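Local coordinates for Tautomerase_3 domain-containing protein (Corynebacterium halotolerans YIM 70093 = DSM 44683, PDB 7M58) that probably acts as a dehalogenase or tautomerase, being a member of the cis-3-chloroacrylic acid dehalogenase family of the tautomerase superfamily, at residues Pro1-Ser6 against Val63-Asp68; Gln14-Ala19 against Val92-Pro97; Ile69-Thr74 against Glu106-Asn111; Glu83-Lys88 against Val100-Asn105. All blocks are in the same frame, centred on the assembly; numbering follows the deposited sequence.

Contact 1: Pro1-Ser6 against Val63-Asp68; sequences PSYAVS and VWIHAD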
loop_
_atom_site.group_PDB
_atom_site.type_symbol
_atom_site.label_atom_id
_atom_site.label_comp_id
_atom_site.label_asym_id
_atom_site.label_seq_id
_atom_site.Cartn_x
_atom_site.Cartn_y
_atom_site.Cartn_z
ATOM N N PRO A 1 4.513 5.474 11.794
ATOM C CA PRO A 1 3.554 5.999 10.813
ATOM C C PRO A 1 4.186 6.467 9.519
ATOM O O PRO A 1 5.081 7.309 9.560
ATOM C CB PRO A 1 2.935 7.199 11.530
ATOM C CG PRO A 1 4.013 7.661 12.457
ATOM C CD PRO A 1 4.702 6.401 12.925
ATOM N N SER A 2 3.729 5.932 8.391
ATOM C CA SER A 2 4.166 6.386 7.074
ATOM C C SER A 2 2.936 6.819 6.297
ATOM O O SER A 2 2.020 6.022 6.081
ATOM C CB SER A 2 4.932 5.312 6.305
ATOM O OG SER A 2 4.088 4.236 5.993
ATOM N N TYR A 3 2.889 8.094 5.943
ATOM C CA TYR A 3 1.869 8.629 5.061
ATOM C C TYR A 3 2.354 8.573 3.619
ATOM O O TYR A 3 3.396 9.150 3.290
ATOM C CB TYR A 3 1.528 10.063 5.454
ATOM C CG TYR A 3 0.852 10.146 6.793
ATOM C CD1 TYR A 3 1.593 10.190 7.965
ATOM C CD2 TYR A 3 -0.534 10.160 6.888
ATOM C CE1 TYR A 3 0.983 10.258 9.190
ATOM C CE2 TYR A 3 -1.153 10.230 8.115
ATOM C CZ TYR A 3 -0.388 10.271 9.262
ATOM O OH TYR A 3 -0.997 10.345 10.492
ATOM N N ALA A 4 1.611 7.875 2.765
ATOM C CA ALA A 4 1.847 7.928 1.331
ATOM C C ALA A 4 0.774 8.810 0.707
ATOM O O ALA A 4 -0.417 8.647 0.986
ATOM C CB ALA A 4 1.855 6.530 0.721
ATOM N N VAL A 5 1.203 9.781 -0.086
ATOM C CA VAL A 5 0.325 10.792 -0.663
ATOM C C VAL A 5 0.398 10.634 -2.166
ATOM O O VAL A 5 1.470 10.803 -2.755
ATOM C CB VAL A 5 0.731 12.216 -0.255
ATOM C CG1 VAL A 5 -0.146 13.218 -0.968
ATOM C CG2 VAL A 5 0.703 12.397 1.278
ATOM N N SER A 6 -0.723 10.303 -2.786
ATOM C CA SER A 6 -0.772 10.087 -4.222
ATOM C C SER A 6 -1.530 11.227 -4.875
ATOM O O SER A 6 -2.644 11.559 -4.442
ATOM C CB SER A 6 -1.452 8.758 -4.556
ATOM O OG SER A 6 -0.646 7.677 -4.138
ATOM N N VAL A 63 -6.380 14.144 -4.464
ATOM C CA VAL A 63 -5.284 13.616 -3.668
ATOM C C VAL A 63 -5.802 12.436 -2.857
ATOM O O VAL A 63 -6.887 12.502 -2.270
ATOM C CB VAL A 63 -4.704 14.700 -2.736
ATOM C CG1 VAL A 63 -3.698 14.084 -1.772
ATOM C CG2 VAL A 63 -4.079 15.809 -3.530
ATOM N N TRP A 64 -5.026 11.361 -2.818
ATOM C CA TRP A 64 -5.331 10.214 -1.973
ATOM C C TRP A 64 -4.205 10.058 -0.962
ATOM O O TRP A 64 -3.031 10.050 -1.340
ATOM C CB TRP A 64 -5.489 8.924 -2.783
ATOM C CG TRP A 64 -5.805 7.693 -1.938
ATOM C CD1 TRP A 64 -6.839 7.546 -1.040
ATOM C CD2 TRP A 64 -5.101 6.448 -1.936
ATOM N NE1 TRP A 64 -6.816 6.283 -0.486
ATOM C CE2 TRP A 64 -5.753 5.594 -1.010
ATOM C CE3 TRP A 64 -3.977 5.973 -2.613
ATOM C CZ2 TRP A 64 -5.313 4.291 -0.755
ATOM C CZ3 TRP A 64 -3.544 4.684 -2.354
ATOM C CH2 TRP A 64 -4.211 3.858 -1.430
ATOM N N ILE A 65 -4.567 9.968 0.316
ATOM C CA ILE A 65 -3.618 9.838 1.415
ATOM C C ILE A 65 -3.815 8.447 2.002
ATOM O O ILE A 65 -4.909 8.134 2.491
ATOM C CB ILE A 65 -3.864 10.901 2.495
ATOM C CG1 ILE A 65 -3.940 12.305 1.898
ATOM C CG2 ILE A 65 -2.767 10.851 3.544
ATOM C CD1 ILE A 65 -2.645 12.982 1.783
ATOM N N HIS A 66 -2.765 7.624 1.986
ATOM C CA HIS A 66 -2.775 6.316 2.641
ATOM C C HIS A 66 -1.817 6.335 3.817
ATOM O O HIS A 66 -0.616 6.554 3.637
ATOM C CB HIS A 66 -2.376 5.177 1.712
ATOM C CG HIS A 66 -2.414 3.839 2.391
ATOM N ND1 HIS A 66 -3.500 2.991 2.328
ATOM C CD2 HIS A 66 -1.515 3.232 3.201
ATOM C CE1 HIS A 66 -3.253 1.907 3.042
ATOM N NE2 HIS A 66 -2.054 2.029 3.582
ATOM N N ALA A 67 -2.330 6.054 5.005
ATOM C CA ALA A 67 -1.539 6.127 6.223
ATOM C C ALA A 67 -1.435 4.751 6.859
ATOM O O ALA A 67 -2.454 4.102 7.083
ATOM C CB ALA A 67 -2.180 7.113 7.196
ATOM N N ASP A 68 -0.223 4.319 7.190
ATOM C CA ASP A 68 -0.039 3.102 7.975
ATOM C C ASP A 68 0.299 3.532 9.402
ATOM O O ASP A 68 1.321 4.183 9.636
ATOM C CB ASP A 68 1.058 2.197 7.399
ATOM C CG ASP A 68 0.668 1.507 6.057
ATOM O OD1 ASP A 68 -0.176 0.580 6.055
ATOM O OD2 ASP A 68 1.246 1.860 4.996
#
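Y3 lays its ring beside the methyl of A67, its non-hydrogen-bonded partner on the neighbouring antiparallel strand. The side chain leaves CB with CG anti to the carbonyl carbon (chi1 -67°), which places CG beside the backbone N. Past CG, one side of the ring bears on A67 CB, Y3 CD2 at 3.5 Å and Y3 CE2 at 3.4 Å, and CD2 also reaches I65 CG2 at the ring edge (4.1 Å). The hydroxyl at the tip hydrogen-bonds H28 of helix 14-31. A small alanine suits the place opposite, because the ring occupies the space beside it. Farther along the same face, V5 and I65 lie side by side and point the same way, with V5 CG2 3.4 Å from I65 CD1. V5 CG1 also packs at 3.7 Å on V63 CG1, so branched aliphatics fill this layer, which helix 14-31 covers.

Three hydrogen-bonded pairs, S2-D68, A4-H66 and S6-W64, alternate with these. The A4 N to H66 O bond is 2.7 Å, and S6 N meets W64 O almost straight, at 179°; S2 N to D68 O is longer, at 3.2 Å. Their side chains occupy the other, more polar face, which looks toward the neighbouring subunits: W64 and H66 approach the third, S2 and D68 the second. The pair is the central antiparallel junction of the tautomerase-superfamily sheet, with P1, the amino-terminal proline that is the family hallmark, at its end beside a bound sulfate.

Contact 2: Gln14-Ala19 against Val92-Pro97; sequences QERRAA and VLELPP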
loop_
_atom_site.group_PDB
_atom_site.type_symbol
_atom_site.label_atom_id
_atom_site.label_comp_id
_atom_site.label_asym_id
_atom_site.label_seq_id
_atom_site.Cartn_x
_atom_site.Cartn_y
_atom_site.Cartn_z
ATOM N N GLN A 14 7.241 21.409 -4.736
ATOM C CA GLN A 14 8.174 20.998 -3.695
ATOM C C GLN A 14 7.934 21.756 -2.389
ATOM O O GLN A 14 8.083 21.180 -1.301
ATOM C CB GLN A 14 9.616 21.154 -4.160
ATOM C CG GLN A 14 10.606 20.652 -3.130
ATOM C CD GLN A 14 10.391 19.181 -2.776
ATOM O OE1 GLN A 14 10.178 18.340 -3.646
ATOM N NE2 GLN A 14 10.436 18.871 -1.490
ATOM N N GLU A 15 7.536 23.031 -2.457
ATOM C CA GLU A 15 7.336 23.755 -1.206
ATOM C C GLU A 15 5.991 23.466 -0.560
ATOM O O GLU A 15 5.851 23.646 0.656
ATOM C CB GLU A 15 7.455 25.264 -1.403
ATOM C CG GLU A 15 6.123 25.968 -1.601
ATOM C CD GLU A 15 6.279 27.451 -1.892
ATOM O OE1 GLU A 15 6.585 28.185 -0.924
ATOM O OE2 GLU A 15 6.093 27.881 -3.059
ATOM N N ARG A 16 5.012 23.019 -1.342
ATOM C CA ARG A 16 3.740 22.553 -0.819
ATOM C C ARG A 16 3.870 21.111 -0.342
ATOM O O ARG A 16 3.209 20.712 0.610
ATOM C CB ARG A 16 2.715 22.660 -1.945
ATOM C CG ARG A 16 2.365 24.098 -2.385
ATOM C CD ARG A 16 0.895 24.504 -2.543
ATOM N NE ARG A 16 0.769 25.949 -2.776
ATOM C CZ ARG A 16 -0.376 26.566 -3.092
ATOM N NH1 ARG A 16 -1.489 25.855 -3.309
ATOM N NH2 ARG A 16 -0.402 27.891 -3.266
ATOM N N ARG A 17 4.779 20.329 -0.932
ATOM C CA ARG A 17 5.167 19.042 -0.348
ATOM C C ARG A 17 5.772 19.237 1.027
ATOM O O ARG A 17 5.529 18.444 1.938
ATOM C CB ARG A 17 6.187 18.295 -1.226
ATOM C CG ARG A 17 5.713 17.631 -2.488
ATOM C CD ARG A 17 6.948 16.979 -3.116
ATOM N NE ARG A 17 6.692 16.152 -4.294
ATOM C CZ ARG A 17 7.647 15.614 -5.047
ATOM N NH1 ARG A 17 8.925 15.819 -4.753
ATOM N NH2 ARG A 17 7.331 14.857 -6.083
ATOM N N ALA A 18 6.631 20.250 1.166
ATOM C CA ALA A 18 7.238 20.534 2.459
ATOM C C ALA A 18 6.178 20.925 3.480
ATOM O O ALA A 18 6.227 20.494 4.640
ATOM C CB ALA A 18 8.266 21.648 2.306
ATOM N N ALA A 19 5.191 21.721 3.051
ATOM C CA ALA A 19 4.124 22.150 3.951
ATOM C C ALA A 19 3.213 20.985 4.320
ATOM O O ALA A 19 2.774 20.879 5.469
ATOM C CB ALA A 19 3.320 23.287 3.309
ATOM N N VAL A 92 -4.410 23.473 2.965
ATOM C CA VAL A 92 -3.007 23.720 2.614
ATOM C C VAL A 92 -2.803 23.661 1.101
ATOM O O VAL A 92 -2.044 24.455 0.536
ATOM C CB VAL A 92 -2.092 22.736 3.362
ATOM C CG1 VAL A 92 -0.815 22.493 2.606
ATOM C CG2 VAL A 92 -1.769 23.291 4.723
ATOM N N LEU A 93 -3.488 22.743 0.420
ATOM C CA LEU A 93 -3.368 22.608 -1.026
ATOM C C LEU A 93 -4.382 23.454 -1.791
ATOM O O LEU A 93 -4.367 23.436 -3.024
ATOM C CB LEU A 93 -3.519 21.140 -1.440
ATOM C CG LEU A 93 -2.478 20.138 -0.930
ATOM C CD1 LEU A 93 -2.851 18.710 -1.348
ATOM C CD2 LEU A 93 -1.072 20.496 -1.384
ATOM N N GLU A 94 -5.242 24.201 -1.097
ATOM C CA GLU A 94 -6.316 24.981 -1.720
ATOM C C GLU A 94 -7.173 24.092 -2.626
ATOM O O GLU A 94 -7.377 24.356 -3.812
ATOM C CB GLU A 94 -5.752 26.188 -2.467
ATOM C CG GLU A 94 -4.827 27.041 -1.592
ATOM C CD GLU A 94 -4.484 28.396 -2.198
ATOM O OE1 GLU A 94 -5.082 29.407 -1.769
ATOM O OE2 GLU A 94 -3.608 28.454 -3.088
ATOM N N LEU A 95 -7.672 23.015 -2.033
ATOM C CA LEU A 95 -8.543 22.017 -2.624
ATOM C C LEU A 95 -9.840 21.940 -1.818
ATOM O O LEU A 95 -9.867 22.310 -0.643
ATOM C CB LEU A 95 -7.857 20.647 -2.606
ATOM C CG LEU A 95 -6.785 20.405 -3.649
ATOM C CD1 LEU A 95 -6.261 18.972 -3.507
ATOM C CD2 LEU A 95 -7.363 20.686 -5.028
ATOM N N PRO A 96 -10.920 21.439 -2.415
ATOM C CA PRO A 96 -12.105 21.139 -1.618
ATOM C C PRO A 96 -11.893 19.867 -0.833
ATOM O O PRO A 96 -11.265 18.918 -1.334
ATOM C CB PRO A 96 -13.207 20.969 -2.674
ATOM C CG PRO A 96 -12.537 21.065 -4.006
ATOM C CD PRO A 96 -11.072 20.977 -3.799
ATOM N N PRO A 97 -12.362 19.791 0.411
ATOM C CA PRO A 97 -12.182 18.552 1.181
ATOM C C PRO A 97 -12.753 17.325 0.477
ATOM O O PRO A 97 -12.276 16.206 0.722
ATOM C CB PRO A 97 -12.911 18.840 2.501
ATOM C CG PRO A 97 -13.890 19.941 2.173
ATOM C CD PRO A 97 -13.197 20.776 1.128
#
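The guanidinium of R16 and the carboxylate of E94 meet with their planes 59° apart. At the guanidinium edge, near its plane, E94 OE2 takes a salt-bridged hydrogen bond from R16 NH2 (3.3 Å) and a weaker one from R16 NH1. The carboxylate is used differently: NH2 comes to OE2 from above the carboxylate plane, 39° out of it. L93 O lies in the guanidinium plane, also at the edge, 3.8 Å from R16 NH1, too far for a hydrogen bond, though it may add weakly to the attraction. The long arginine suits this place because its chain, bent at chi2 (-132°), can span from its helix to the loop and meet E94 at about a right angle.

Apart from the charges the contact is thin and apolar. A19 CB stands 4.3 Å from V92 CG1, and V92 and L93 also rest on V20, farther along helix 14-31. L93 is the buried member, and its side chain continues onto V63 of strand 63-70.

E94 is the residue at which the chain leaves helix 75-92. With a positive phi and two bonds back into the last turn, this end is a Schellman motif, here bridged at the surface to the neighbouring helix 14-31.

Contact 3: Ile69-Thr74 against Glu106-Asn111; sequences IRSGRT and EIPGEN. With SO4 (sulfate ion), chain D.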
loop_
_atom_site.group_PDB
_atom_site.type_symbol
_atom_site.label_atom_id
_atom_site.label_comp_id
_atom_site.label_asym_id
_atom_site.label_seq_id
_atom_site.Cartn_x
_atom_site.Cartn_y
_atom_site.Cartn_z
ATOM N N ILE A 69 -0.579 3.201 10.349
ATOM C CA ILE A 69 -0.417 3.556 11.754
ATOM C C ILE A 69 -0.525 2.289 12.598
ATOM O O ILE A 69 -1.055 1.258 12.170
ATOM C CB ILE A 69 -1.447 4.596 12.235
ATOM C CG1 ILE A 69 -2.827 3.938 12.382
ATOM C CG2 ILE A 69 -1.477 5.817 11.307
ATOM C CD1 ILE A 69 -3.785 4.781 13.167
ATOM N N ARG A 70 -0.017 2.375 13.818
ATOM C CA ARG A 70 -0.094 1.251 14.740
ATOM C C ARG A 70 -1.523 1.006 15.208
ATOM O O ARG A 70 -2.296 1.942 15.435
ATOM C CB ARG A 70 0.805 1.514 15.941
ATOM C CG ARG A 70 2.209 1.090 15.705
ATOM C CD ARG A 70 3.155 1.590 16.764
ATOM N NE ARG A 70 3.118 3.045 16.863
ATOM C CZ ARG A 70 3.588 3.735 17.897
ATOM N NH1 ARG A 70 4.149 3.103 18.916
ATOM N NH2 ARG A 70 3.487 5.057 17.912
ATOM N N SER A 71 -1.881 -0.267 15.337
ATOM C CA SER A 71 -3.148 -0.592 15.975
ATOM C C SER A 71 -3.048 -0.375 17.487
ATOM O O SER A 71 -1.954 -0.289 18.060
ATOM C CB SER A 71 -3.572 -2.020 15.631
ATOM O OG SER A 71 -2.448 -2.860 15.537
ATOM N N GLY A 72 -4.215 -0.227 18.126
ATOM C CA GLY A 72 -4.299 -0.007 19.560
ATOM C C GLY A 72 -4.713 1.391 19.967
ATOM O O GLY A 72 -4.796 1.672 21.172
ATOM N N ARG A 73 -4.999 2.264 19.007
ATOM C CA ARG A 73 -5.409 3.635 19.272
ATOM C C ARG A 73 -6.921 3.692 19.452
ATOM O O ARG A 73 -7.660 2.844 18.934
ATOM C CB ARG A 73 -4.988 4.561 18.122
ATOM C CG ARG A 73 -3.515 4.488 17.735
ATOM C CD ARG A 73 -2.852 5.835 17.946
ATOM N NE ARG A 73 -1.415 5.751 17.773
ATOM C CZ ARG A 73 -0.549 6.492 18.448
ATOM N NH1 ARG A 73 -0.976 7.369 19.346
ATOM N NH2 ARG A 73 0.748 6.352 18.223
ATOM N N THR A 74 -7.378 4.697 20.200
ATOM C CA THR A 74 -8.803 4.819 20.447
ATOM C C THR A 74 -9.534 5.182 19.164
ATOM O O THR A 74 -8.968 5.762 18.234
ATOM C CB THR A 74 -9.096 5.875 21.514
ATOM O OG1 THR A 74 -8.891 7.178 20.968
ATOM C CG2 THR A 74 -8.196 5.684 22.731
ATOM N N GLU A 106 -4.240 -0.062 9.881
ATOM C CA GLU A 106 -3.692 -0.176 11.225
ATOM C C GLU A 106 -2.835 -1.416 11.308
ATOM O O GLU A 106 -3.262 -2.503 10.907
ATOM C CB GLU A 106 -4.790 -0.281 12.264
ATOM C CG GLU A 106 -5.486 0.985 12.529
ATOM C CD GLU A 106 -6.623 0.765 13.486
ATOM O OE1 GLU A 106 -6.360 0.607 14.704
ATOM O OE2 GLU A 106 -7.784 0.725 12.989
ATOM N N ILE A 107 -1.616 -1.274 11.793
ATOM C CA ILE A 107 -0.876 -2.515 11.785
ATOM C C ILE A 107 -0.222 -2.621 13.169
ATOM O O ILE A 107 0.065 -1.584 13.779
ATOM C CB ILE A 107 0.050 -2.564 10.566
ATOM C CG1 ILE A 107 -0.048 -4.032 10.165
ATOM C CG2 ILE A 107 1.528 -2.375 10.912
ATOM C CD1 ILE A 107 0.411 -4.283 8.914
ATOM N N PRO A 108 -0.087 -3.807 13.761
ATOM C CA PRO A 108 0.558 -3.889 15.078
ATOM C C PRO A 108 1.972 -3.323 15.060
ATOM O O PRO A 108 2.675 -3.368 14.049
ATOM C CB PRO A 108 0.560 -5.393 15.378
ATOM C CG PRO A 108 0.138 -6.060 14.103
ATOM C CD PRO A 108 -0.663 -5.092 13.354
ATOM N N GLY A 109 2.366 -2.742 16.197
ATOM C CA GLY A 109 3.693 -2.154 16.313
ATOM C C GLY A 109 4.813 -3.156 16.098
ATOM O O GLY A 109 5.827 -2.838 15.478
ATOM N N GLU A 110 4.663 -4.372 16.630
ATOM C CA GLU A 110 5.680 -5.396 16.400
ATOM C C GLU A 110 5.844 -5.759 14.934
ATOM O O GLU A 110 6.824 -6.434 14.594
ATOM C CB GLU A 110 5.395 -6.671 17.205
ATOM C CG GLU A 110 4.090 -7.376 16.894
ATOM C CD GLU A 110 2.929 -6.954 17.812
ATOM O OE1 GLU A 110 2.035 -7.807 18.056
ATOM O OE2 GLU A 110 2.905 -5.789 18.288
ATOM N N ASN A 111 4.930 -5.326 14.063
ATOM C CA ASN A 111 5.080 -5.518 12.628
ATOM C C ASN A 111 5.774 -4.339 11.961
ATOM O O ASN A 111 5.641 -4.149 10.752
ATOM C CB ASN A 111 3.718 -5.780 11.978
ATOM C CG ASN A 111 3.089 -7.102 12.420
ATOM O OD1 ASN A 111 3.370 -7.619 13.499
ATOM N ND2 ASN A 111 2.219 -7.639 11.588
HETATM S S SO4 D . 1.596 5.413 14.917
HETATM O O1 SO4 D . 0.422 4.649 15.521
HETATM O O2 SO4 D . 1.266 5.799 13.507
HETATM O O3 SO4 D . 2.859 4.575 14.935
HETATM O O4 SO4 D . 1.804 6.748 15.595
HETATM O O HOH W 1 0.418 -1.575 17.794
#
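I69 and I107 join tightly through the backbone: I107 N gives a 2.6 Å hydrogen bond to I69 O, and S71 N returns one of 2.8 Å to I107 O, from above the carbonyl plane. R70 packs alongside, its CG 3.6 Å from G109 CA; a residue without a side chain leaves room for the arginine. A turn at chi3 (-58°) then brings the guanidinium edge-on to the sulfate, whose sulfur lies in its plane. R70 N binds sulfate O1 at 2.9 Å and R70 NE binds O3, though that bond is doubtfully short. R73 NE adds a bond of 3.1 Å to O1, and H28 also bonds to the ion, which probably comes from the crystallisation liquor. Arginines suit an anion site, and R70 is further fixed by E125 (salt bridge) and P120 O.

The other side is looser. I69 CG1 and E106 CG run side by side at 4.0 Å, while the E106 carboxylate forms a salt bridge with K78 of its own chain and a hydrogen bond to N111 of the third subunit. A water links S71 O to G109 N. At exposed G72, with its positive phi, a CB would press on S71 O, so glycine suits the turn.

These segments are the diverging ends of parallel strands 63-70 and 100-107. One leads to helix 75-92, N-capped by T74, the other to strand 112-114.

Contact 4: Glu83-Lys88 against Val100-Asn105; sequences EQITSK and VWVYVN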
loop_
_atom_site.group_PDB
_atom_site.type_symbol
_atom_site.label_atom_id
_atom_site.label_comp_id
_atom_site.label_asym_id
_atom_site.label_seq_id
_atom_site.Cartn_x
_atom_site.Cartn_y
_atom_site.Cartn_z
ATOM N N GLU A 83 -10.485 13.231 10.078
ATOM C CA GLU A 83 -11.190 14.464 9.760
ATOM C C GLU A 83 -10.229 15.639 9.660
ATOM O O GLU A 83 -10.376 16.508 8.791
ATOM C CB GLU A 83 -12.256 14.721 10.809
ATOM C CG GLU A 83 -13.309 13.639 10.864
ATOM C CD GLU A 83 -14.462 13.985 11.801
ATOM O OE1 GLU A 83 -14.200 14.448 12.936
ATOM O OE2 GLU A 83 -15.630 13.808 11.394
ATOM N N GLN A 84 -9.216 15.668 10.517
ATOM C CA GLN A 84 -8.296 16.791 10.495
ATOM C C GLN A 84 -7.347 16.728 9.297
ATOM O O GLN A 84 -6.947 17.780 8.773
ATOM C CB GLN A 84 -7.541 16.826 11.812
ATOM C CG GLN A 84 -8.437 17.253 12.971
ATOM C CD GLN A 84 -7.650 17.796 14.156
ATOM O OE1 GLN A 84 -6.463 18.121 14.040
ATOM N NE2 GLN A 84 -8.289 17.822 15.325
ATOM N N ILE A 85 -6.978 15.520 8.850
ATOM C CA ILE A 85 -6.152 15.397 7.651
ATOM C C ILE A 85 -6.923 15.861 6.425
ATOM O O ILE A 85 -6.421 16.641 5.610
ATOM C CB ILE A 85 -5.651 13.953 7.488
ATOM C CG1 ILE A 85 -4.565 13.673 8.525
ATOM C CG2 ILE A 85 -5.125 13.719 6.082
ATOM C CD1 ILE A 85 -4.230 12.201 8.686
ATOM N N THR A 86 -8.159 15.383 6.269
ATOM C CA THR A 86 -8.999 15.841 5.167
ATOM C C THR A 86 -9.143 17.350 5.203
ATOM O O THR A 86 -9.043 18.012 4.168
ATOM C CB THR A 86 -10.382 15.165 5.206
ATOM O OG1 THR A 86 -10.218 13.742 5.343
ATOM C CG2 THR A 86 -11.205 15.479 3.962
ATOM N N SER A 87 -9.290 17.913 6.405
ATOM C CA SER A 87 -9.575 19.340 6.514
ATOM C C SER A 87 -8.338 20.181 6.228
ATOM O O SER A 87 -8.353 21.047 5.347
ATOM C CB SER A 87 -10.093 19.647 7.919
ATOM O OG SER A 87 -11.446 19.277 8.053
ATOM N N LYS A 88 -7.246 19.908 6.929
ATOM C CA LYS A 88 -6.092 20.795 6.873
ATOM C C LYS A 88 -5.294 20.639 5.585
ATOM O O LYS A 88 -4.707 21.620 5.104
ATOM C CB LYS A 88 -5.207 20.547 8.100
ATOM C CG LYS A 88 -5.947 20.641 9.403
ATOM C CD LYS A 88 -6.510 22.018 9.562
ATOM C CE LYS A 88 -6.928 22.298 11.002
ATOM N NZ LYS A 88 -5.895 21.872 12.000
ATOM N N VAL A 100 -9.755 15.379 -1.056
ATOM C CA VAL A 100 -8.660 14.793 -0.286
ATOM C C VAL A 100 -9.229 13.546 0.372
ATOM O O VAL A 100 -9.962 13.635 1.356
ATOM C CB VAL A 100 -8.073 15.754 0.755
ATOM C CG1 VAL A 100 -6.926 15.077 1.503
ATOM C CG2 VAL A 100 -7.609 17.068 0.117
ATOM N N TRP A 101 -8.901 12.383 -0.178
ATOM C CA TRP A 101 -9.372 11.104 0.331
ATOM C C TRP A 101 -8.301 10.468 1.208
ATOM O O TRP A 101 -7.150 10.329 0.778
ATOM C CB TRP A 101 -9.700 10.172 -0.826
ATOM C CG TRP A 101 -10.881 10.583 -1.583
ATOM C CD1 TRP A 101 -11.469 11.810 -1.585
ATOM C CD2 TRP A 101 -11.653 9.759 -2.460
ATOM N NE1 TRP A 101 -12.565 11.803 -2.414
ATOM C CE2 TRP A 101 -12.694 10.557 -2.968
ATOM C CE3 TRP A 101 -11.556 8.428 -2.874
ATOM C CZ2 TRP A 101 -13.627 10.069 -3.857
ATOM C CZ3 TRP A 101 -12.482 7.945 -3.750
ATOM C CH2 TRP A 101 -13.514 8.757 -4.226
ATOM N N VAL A 102 -8.688 10.032 2.405
ATOM C CA VAL A 102 -7.738 9.514 3.391
ATOM C C VAL A 102 -8.168 8.114 3.835
ATOM O O VAL A 102 -9.333 7.900 4.197
ATOM C CB VAL A 102 -7.624 10.449 4.616
ATOM C CG1 VAL A 102 -6.416 10.084 5.463
ATOM C CG2 VAL A 102 -7.561 11.904 4.180
ATOM N N TYR A 103 -7.226 7.164 3.809
ATOM C CA TYR A 103 -7.416 5.811 4.318
ATOM C C TYR A 103 -6.414 5.538 5.432
ATOM O O TYR A 103 -5.224 5.851 5.309
ATOM C CB TYR A 103 -7.189 4.751 3.260
ATOM C CG TYR A 103 -8.225 4.607 2.195
ATOM C CD1 TYR A 103 -9.196 5.566 1.992
ATOM C CD2 TYR A 103 -8.190 3.517 1.350
ATOM C CE1 TYR A 103 -10.118 5.427 0.993
ATOM C CE2 TYR A 103 -9.097 3.364 0.358
ATOM C CZ TYR A 103 -10.070 4.316 0.180
ATOM O OH TYR A 103 -10.987 4.136 -0.834
ATOM N N VAL A 104 -6.868 4.892 6.491
ATOM C CA VAL A 104 -5.996 4.520 7.600
ATOM C C VAL A 104 -5.959 3.005 7.719
ATOM O O VAL A 104 -6.988 2.370 8.012
ATOM C CB VAL A 104 -6.440 5.183 8.911
ATOM C CG1 VAL A 104 -5.823 4.485 10.118
ATOM C CG2 VAL A 104 -6.033 6.631 8.889
ATOM N N ASN A 105 -4.809 2.392 7.480
ATOM C CA ASN A 105 -4.602 0.974 7.722
ATOM C C ASN A 105 -3.832 0.859 9.025
ATOM O O ASN A 105 -2.877 1.606 9.249
ATOM C CB ASN A 105 -3.837 0.289 6.576
ATOM C CG ASN A 105 -3.672 -1.233 6.776
ATOM O OD1 ASN A 105 -4.642 -1.948 7.010
ATOM N ND2 ASN A 105 -2.432 -1.721 6.696
#
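I85 and V102 cross at about a right angle, methyl against methyl, with I85 CG2 3.6 Å from V102 CG2. Both are beta-branched, so a methyl sits close to each backbone and fills the short gap. The CB of V102 points at the helix, and chi1 of -167° sets CG1 anti to the backbone N and CG2 beside it, so that CG2 lies between I85 CG2 and T86 OG1 and touches both.

T86 meets V102 at a slant from the next position on the helix. Its OG1 lies 3.4 Å from V102 CG2, a van der Waals contact with a methyl; the hydroxyl is satisfied by a hydrogen bond to L82 O, one turn back. Threonine suits this buried place because it hides its polar atom against its own helix while its CG2 comes to 3.4 Å from V100 O. V100 points toward the helix too, and its side chain is packed further by V89 and A90.

The axes of 83-88 and 100-105 approach to 8.1 Å and run at 156°, nearly antiparallel, as expected for helix 75-92 and strand 100-107 in a beta-alpha-beta unit. I85 also leans on L24 of helix 14-31, and V102 on I65 of strand 63-70, while W101 and Y103 project from the other face toward the third subunit.

Overall arrangement
Contacts 1, 3 and 4 share one four-stranded mixed sheet. Contact 1 joins strands 2-8 and 63-70; contact 3 takes up the end of 63-70 where it pairs with 100-107, and contact 4 lays helix 75-92 on that last strand. Along the chain, contact 1 closes before contacts 3 and 4 open, while contact 2 interleaves with all three. The centres of contacts 1 and 4 are about 9 Å apart, joined by strand hydrogen bonds. The centres of contacts 2 and 3 lie about 27 Å apart, on opposite sides of the chain's centre: a helix-end bridge at one end of the sheet, the sulfate site at the other. Residues of all four contacts touch neighbouring subunits.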